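Local structure of enolase-phosphatase E1 (Saccharomyces cerevisiae, 2G80) at residues S78-D83 / Q89-E94; E94-D99 / P103-L108. The protein probably catalyses the enolization and then the dephosphorylation of 2,3-diketo-5-methylthiopentyl-1-phosphate in the methionine salvage pathway, using one magnesium ion per subunit. One frame throughout, in Å; residues are numbered along the deposited sequence.

Contact 1. Residues S78-D83 / Q89-E94; sequences SQFHID and QAHILE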
loop_
_atom_site.group_PDB
_atom_site.type_symbol
_atom_site.label_atom_id
_atom_site.label_comp_id
_atom_site.label_asym_id
_atom_site.label_seq_id
_atom_site.Cartn_x
_atom_site.Cartn_y
_atom_site.Cartn_z
ATOM N N SER A 78 22.003 4.000 -11.566
ATOM C CA SER A 78 22.631 5.146 -12.208
ATOM C C SER A 78 21.819 6.443 -12.040
ATOM O O SER A 78 22.410 7.514 -11.995
ATOM C CB SER A 78 22.907 4.888 -13.699
ATOM O OG SER A 78 21.667 4.723 -14.393
ATOM N N GLN A 79 20.493 6.342 -11.916
ATOM C CA GLN A 79 19.628 7.522 -11.712
ATOM C C GLN A 79 19.716 8.209 -10.335
ATOM O O GLN A 79 19.022 9.196 -10.105
ATOM C CB GLN A 79 18.190 7.208 -12.098
ATOM C CG GLN A 79 18.080 6.902 -13.601
ATOM C CD GLN A 79 16.669 7.051 -14.137
ATOM O OE1 GLN A 79 15.715 6.554 -13.551
ATOM N NE2 GLN A 79 16.539 7.723 -15.283
ATOM N N PHE A 80 20.519 7.667 -9.416
ATOM C CA PHE A 80 20.866 8.373 -8.173
ATOM C C PHE A 80 21.960 9.399 -8.448
ATOM O O PHE A 80 22.098 10.344 -7.673
ATOM C CB PHE A 80 21.326 7.426 -7.067
ATOM C CG PHE A 80 20.238 6.598 -6.494
ATOM C CD1 PHE A 80 19.269 7.193 -5.668
ATOM C CD2 PHE A 80 20.159 5.230 -6.754
ATOM C CE1 PHE A 80 18.243 6.436 -5.096
ATOM C CE2 PHE A 80 19.158 4.460 -6.193
ATOM C CZ PHE A 80 18.179 5.068 -5.355
ATOM N N HIS A 81 22.722 9.201 -9.532
ATOM C CA HIS A 81 23.830 10.073 -9.957
ATOM C C HIS A 81 25.000 10.155 -8.975
ATOM O O HIS A 81 25.636 11.206 -8.849
ATOM C CB HIS A 81 23.327 11.490 -10.386
ATOM C CG HIS A 81 22.241 11.437 -11.409
ATOM N ND1 HIS A 81 22.457 10.989 -12.695
ATOM C CD2 HIS A 81 20.919 11.704 -11.318
ATOM C CE1 HIS A 81 21.313 11.007 -13.358
ATOM N NE2 HIS A 81 20.369 11.454 -12.551
ATOM N N ILE A 82 25.286 9.029 -8.318
ATOM C CA ILE A 82 26.405 8.870 -7.384
ATOM C C ILE A 82 27.238 7.680 -7.888
ATOM O O ILE A 82 26.776 6.537 -7.841
ATOM C CB ILE A 82 25.943 8.567 -5.943
ATOM C CG1 ILE A 82 25.029 9.671 -5.417
ATOM C CG2 ILE A 82 27.182 8.374 -5.027
ATOM C CD1 ILE A 82 24.326 9.310 -4.112
ATOM N N ASP A 83 28.451 7.964 -8.343
ATOM C CA ASP A 83 29.360 6.967 -8.901
ATOM C C ASP A 83 30.113 6.144 -7.862
ATOM O O ASP A 83 30.351 4.946 -8.102
ATOM C CB ASP A 83 30.355 7.632 -9.861
ATOM C CG ASP A 83 29.665 8.337 -11.038
ATOM O OD1 ASP A 83 28.469 8.067 -11.311
ATOM O OD2 ASP A 83 30.326 9.178 -11.686
ATOM N N GLN A 89 25.818 3.408 -1.556
ATOM C CA GLN A 89 25.283 2.487 -0.565
ATOM C C GLN A 89 24.777 3.289 0.635
ATOM O O GLN A 89 23.602 3.171 0.997
ATOM C CB GLN A 89 26.315 1.435 -0.142
ATOM C CG GLN A 89 25.754 0.393 0.826
ATOM C CD GLN A 89 26.751 -0.693 1.186
ATOM O OE1 GLN A 89 27.310 -1.344 0.308
ATOM N NE2 GLN A 89 26.945 -0.921 2.496
ATOM N N ALA A 90 25.646 4.130 1.194
ATOM C CA ALA A 90 25.294 4.992 2.337
ATOM C C ALA A 90 24.081 5.921 2.074
ATOM O O ALA A 90 23.215 6.077 2.946
ATOM C CB ALA A 90 26.522 5.820 2.780
ATOM N N HIS A 91 24.025 6.508 0.880
ATOM C CA HIS A 91 22.906 7.401 0.471
ATOM C C HIS A 91 21.551 6.666 0.435
ATOM O O HIS A 91 20.567 7.188 0.938
ATOM C CB HIS A 91 23.199 8.029 -0.898
ATOM C CG HIS A 91 22.121 8.937 -1.420
ATOM N ND1 HIS A 91 21.963 10.234 -0.984
ATOM C CD2 HIS A 91 21.186 8.750 -2.386
ATOM C CE1 HIS A 91 20.959 10.798 -1.640
ATOM N NE2 HIS A 91 20.478 9.922 -2.505
ATOM N N ILE A 92 21.515 5.467 -0.154
ATOM C CA ILE A 92 20.269 4.660 -0.249
ATOM C C ILE A 92 19.761 4.317 1.140
ATOM O O ILE A 92 18.585 4.487 1.419
ATOM C CB ILE A 92 20.484 3.370 -1.093
ATOM C CG1 ILE A 92 20.703 3.746 -2.574
ATOM C CG2 ILE A 92 19.290 2.375 -0.970
ATOM C CD1 ILE A 92 21.296 2.598 -3.442
ATOM N N LEU A 93 20.666 3.874 2.011
ATOM C CA LEU A 93 20.314 3.527 3.406
ATOM C C LEU A 93 19.869 4.748 4.204
ATOM O O LEU A 93 19.017 4.613 5.056
ATOM C CB LEU A 93 21.470 2.849 4.104
ATOM C CG LEU A 93 21.869 1.527 3.467
ATOM C CD1 LEU A 93 23.227 1.073 4.005
ATOM C CD2 LEU A 93 20.804 0.486 3.661
ATOM N N GLU A 94 20.436 5.929 3.899
ATOM C CA GLU A 94 20.033 7.192 4.512
ATOM C C GLU A 94 18.619 7.560 4.103
ATOM O O GLU A 94 17.841 7.988 4.955
ATOM C CB GLU A 94 20.985 8.325 4.118
ATOM C CG GLU A 94 20.635 9.707 4.659
ATOM C CD GLU A 94 21.621 10.804 4.237
ATOM O OE1 GLU A 94 22.595 10.543 3.481
ATOM O OE2 GLU A 94 21.393 11.957 4.669
#

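Contact 2. Residues E94-D99 / P103-L108; sequences ELVAKD and PILKQL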
loop_
_atom_site.group_PDB
_atom_site.type_symbol
_atom_site.label_atom_id
_atom_site.label_comp_id
_atom_site.label_asym_id
_atom_site.label_seq_id
_atom_site.Cartn_x
_atom_site.Cartn_y
_atom_site.Cartn_z
ATOM N N GLU A 94 20.436 5.929 3.899
ATOM C CA GLU A 94 20.033 7.192 4.512
ATOM C C GLU A 94 18.619 7.560 4.103
ATOM O O GLU A 94 17.841 7.988 4.955
ATOM C CB GLU A 94 20.985 8.325 4.118
ATOM C CG GLU A 94 20.635 9.707 4.659
ATOM C CD GLU A 94 21.621 10.804 4.237
ATOM O OE1 GLU A 94 22.595 10.543 3.481
ATOM O OE2 GLU A 94 21.393 11.957 4.669
ATOM N N LEU A 95 18.297 7.434 2.813
ATOM C CA LEU A 95 16.941 7.748 2.319
ATOM C C LEU A 95 15.848 6.899 3.019
ATOM O O LEU A 95 14.774 7.419 3.328
ATOM C CB LEU A 95 16.819 7.575 0.802
ATOM C CG LEU A 95 17.665 8.459 -0.154
ATOM C CD1 LEU A 95 17.518 7.915 -1.563
ATOM C CD2 LEU A 95 17.286 9.905 -0.130
ATOM N N VAL A 96 16.147 5.619 3.239
ATOM C CA VAL A 96 15.244 4.679 3.917
ATOM C C VAL A 96 15.086 5.116 5.378
ATOM O O VAL A 96 13.962 5.292 5.837
ATOM C CB VAL A 96 15.746 3.192 3.870
ATOM C CG1 VAL A 96 14.816 2.261 4.665
ATOM C CG2 VAL A 96 15.842 2.670 2.429
ATOM N N ALA A 97 16.217 5.309 6.067
ATOM C CA ALA A 97 16.253 5.740 7.479
ATOM C C ALA A 97 15.509 7.049 7.737
ATOM O O ALA A 97 14.869 7.189 8.771
ATOM C CB ALA A 97 17.713 5.873 7.973
ATOM N N LYS A 98 15.610 8.003 6.804
ATOM C CA LYS A 98 14.927 9.313 6.917
ATOM C C LYS A 98 13.533 9.364 6.244
ATOM O O LYS A 98 12.913 10.404 6.219
ATOM C CB LYS A 98 15.841 10.405 6.383
ATOM C CG LYS A 98 17.141 10.527 7.179
ATOM C CD LYS A 98 18.032 11.585 6.603
ATOM C CE LYS A 98 19.196 11.938 7.527
ATOM N NZ LYS A 98 20.059 12.951 6.878
ATOM N N ASP A 99 13.051 8.224 5.746
ATOM C CA ASP A 99 11.773 8.062 5.036
ATOM C C ASP A 99 11.559 9.046 3.863
ATOM O O ASP A 99 10.497 9.661 3.707
ATOM C CB ASP A 99 10.582 8.053 6.030
ATOM C CG ASP A 99 9.361 7.282 5.478
ATOM O OD1 ASP A 99 9.546 6.213 4.837
ATOM O OD2 ASP A 99 8.219 7.745 5.684
ATOM N N PRO A 103 11.548 8.875 -6.071
ATOM C CA PRO A 103 11.039 7.859 -7.013
ATOM C C PRO A 103 12.076 6.825 -7.504
ATOM O O PRO A 103 11.694 5.732 -7.911
ATOM C CB PRO A 103 10.538 8.701 -8.214
ATOM C CG PRO A 103 11.309 9.917 -8.157
ATOM C CD PRO A 103 11.474 10.220 -6.677
ATOM N N ILE A 104 13.355 7.171 -7.487
ATOM C CA ILE A 104 14.404 6.244 -7.901
ATOM C C ILE A 104 14.548 5.178 -6.808
ATOM O O ILE A 104 14.796 4.017 -7.134
ATOM C CB ILE A 104 15.762 6.958 -8.237
ATOM C CG1 ILE A 104 15.541 8.096 -9.255
ATOM C CG2 ILE A 104 16.797 5.918 -8.733
ATOM C CD1 ILE A 104 14.823 7.667 -10.580
ATOM N N LEU A 105 14.395 5.580 -5.536
ATOM C CA LEU A 105 14.366 4.647 -4.400
ATOM C C LEU A 105 13.193 3.665 -4.535
ATOM O O LEU A 105 13.391 2.465 -4.395
ATOM C CB LEU A 105 14.241 5.381 -3.053
ATOM C CG LEU A 105 14.208 4.494 -1.784
ATOM C CD1 LEU A 105 15.491 3.713 -1.677
ATOM C CD2 LEU A 105 13.973 5.316 -0.509
ATOM N N LYS A 106 11.993 4.191 -4.805
ATOM C CA LYS A 106 10.782 3.380 -4.977
ATOM C C LYS A 106 10.888 2.353 -6.084
ATOM O O LYS A 106 10.376 1.233 -5.933
ATOM C CB LYS A 106 9.523 4.238 -5.172
ATOM C CG LYS A 106 9.232 5.287 -4.058
ATOM C CD LYS A 106 9.546 4.752 -2.666
ATOM C CE LYS A 106 9.155 5.650 -1.506
ATOM N NZ LYS A 106 9.500 4.886 -0.237
ATOM N N GLN A 107 11.548 2.719 -7.178
ATOM C CA GLN A 107 11.817 1.768 -8.248
ATOM C C GLN A 107 12.792 0.701 -7.782
ATOM O O GLN A 107 12.592 -0.472 -8.061
ATOM C CB GLN A 107 12.398 2.451 -9.467
ATOM C CG GLN A 107 11.402 3.329 -10.186
ATOM C CD GLN A 107 12.066 4.127 -11.250
ATOM O OE1 GLN A 107 12.863 3.594 -12.025
ATOM N NE2 GLN A 107 11.772 5.421 -11.288
ATOM N N LEU A 108 13.859 1.113 -7.104
ATOM C CA LEU A 108 14.828 0.135 -6.606
ATOM C C LEU A 108 14.158 -0.838 -5.621
ATOM O O LEU A 108 14.411 -2.047 -5.704
ATOM C CB LEU A 108 16.028 0.812 -5.973
ATOM C CG LEU A 108 17.191 -0.090 -5.583
ATOM C CD1 LEU A 108 17.763 -0.807 -6.818
ATOM C CD2 LEU A 108 18.229 0.746 -4.858
HETATM O O HOH W 1 11.084 5.939 1.738
#

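Contact 1. Residues S78-D83 / Q89-E94
F80 and I82 both pack on H91 where the link between helices 72-78 and 85-97 folds back onto the second helix. This is a loop joining two consecutive helices of the helical cap of an HAD-like hydrolase. A type I beta turn from S78 to H81 is closed by H81 N to S78 O at 3.0 Å. H81 then takes positive phi, and I82 follows in an extended conformation. F80, in the turn, and I82, after it, both have their CB directed toward the helix.

H91 buries the most surface here, and F80 nearly as much. H91 has CG anti to the backbone N (chi1 179°), which places the ring beside I82 and F80. I82 lays its CD1 methyl over one face of this ring, a CH-pi contact with CD1 3.8 Å from the H91 ring centroid. The methyl sits toward the rim, and CD1 comes within 3.5 Å of H91 CG. F80 meets the same imidazole at its edge, CD1 to H91 CD2.

Across the contact F80 also meets I92, whose side chain crosses it at about a right angle. I92 has CG1 beside its own backbone N (chi1 -69°), and this brings the CG1-CD1 arm to the phenyl ring. L88, L95, I104 and L108 also touch F80. Replacing F80 by an alanine is likely to open a gap beside I92 and leave the edge of the H91 ring without its aromatic neighbour. I92 CG1 lies over one face of the F80 ring, 4.2 Å from its centroid and 22° off the ring normal.

Contact 2. Residues E94-D99 / P103-L108
L105 reaches across from helix 103-118 and meets L95 and V96 near the end of helix 85-97. Its CG is anti to the backbone N (chi1 -180°), and the fork of the side chain divides between the two partners. CD2 approaches L95 at the base of its side chain, 3.9 Å from CB. CD1 goes to V96, with 4.3 Å to CG2. L95 and L105 point toward the facing segment from CA, while the CB of V96 is directed to one side. F56 of helix 46-65 touches V96 and L105.

Beside this patch, the K106 ammonium donates to a water, NZ to water oxygen 2.7 Å, and the water makes a weak bond to D99 OD1. D99 forms a salt bridge with K101, and K106 NZ bonds to Q109. Just past the helix end, K98 NZ forms a salt bridge with E94 OE2 at 2.8 Å, on the anti side of the carboxylate.

The helix ends just after L95 and V96. D99, with positive phi, is the C-prime residue: its N bonds to V96 O, and V100 N bonds to L95 O. This Schellman motif ends helix 85-97 before a short loop into helix 103-118, two consecutive cap helices.

How the contacts relate
Contacts 1 and 2 follow one another along the chain and share E94 on helix 85-97. Contact 1 packs the incoming loop on this helix, and contact 2 packs the outgoing helix 103-118 on it. Their centres are about 9 Å apart, and they touch directly. F80 CZ lies 3.7 Å from I104 CG2, and I92 CD1 lies 3.9 Å from L108 CD2. The two contacts thus form one continuous apolar layer. Helix 46-65 joins it too: F56, already against contact 2, also touches I92 of contact 1. The centre of contact 1 is about 24 Å from the centre of the chain, and that of contact 2 about 15 Å. Both lie away from the magnesium site of D37, E39 and D212.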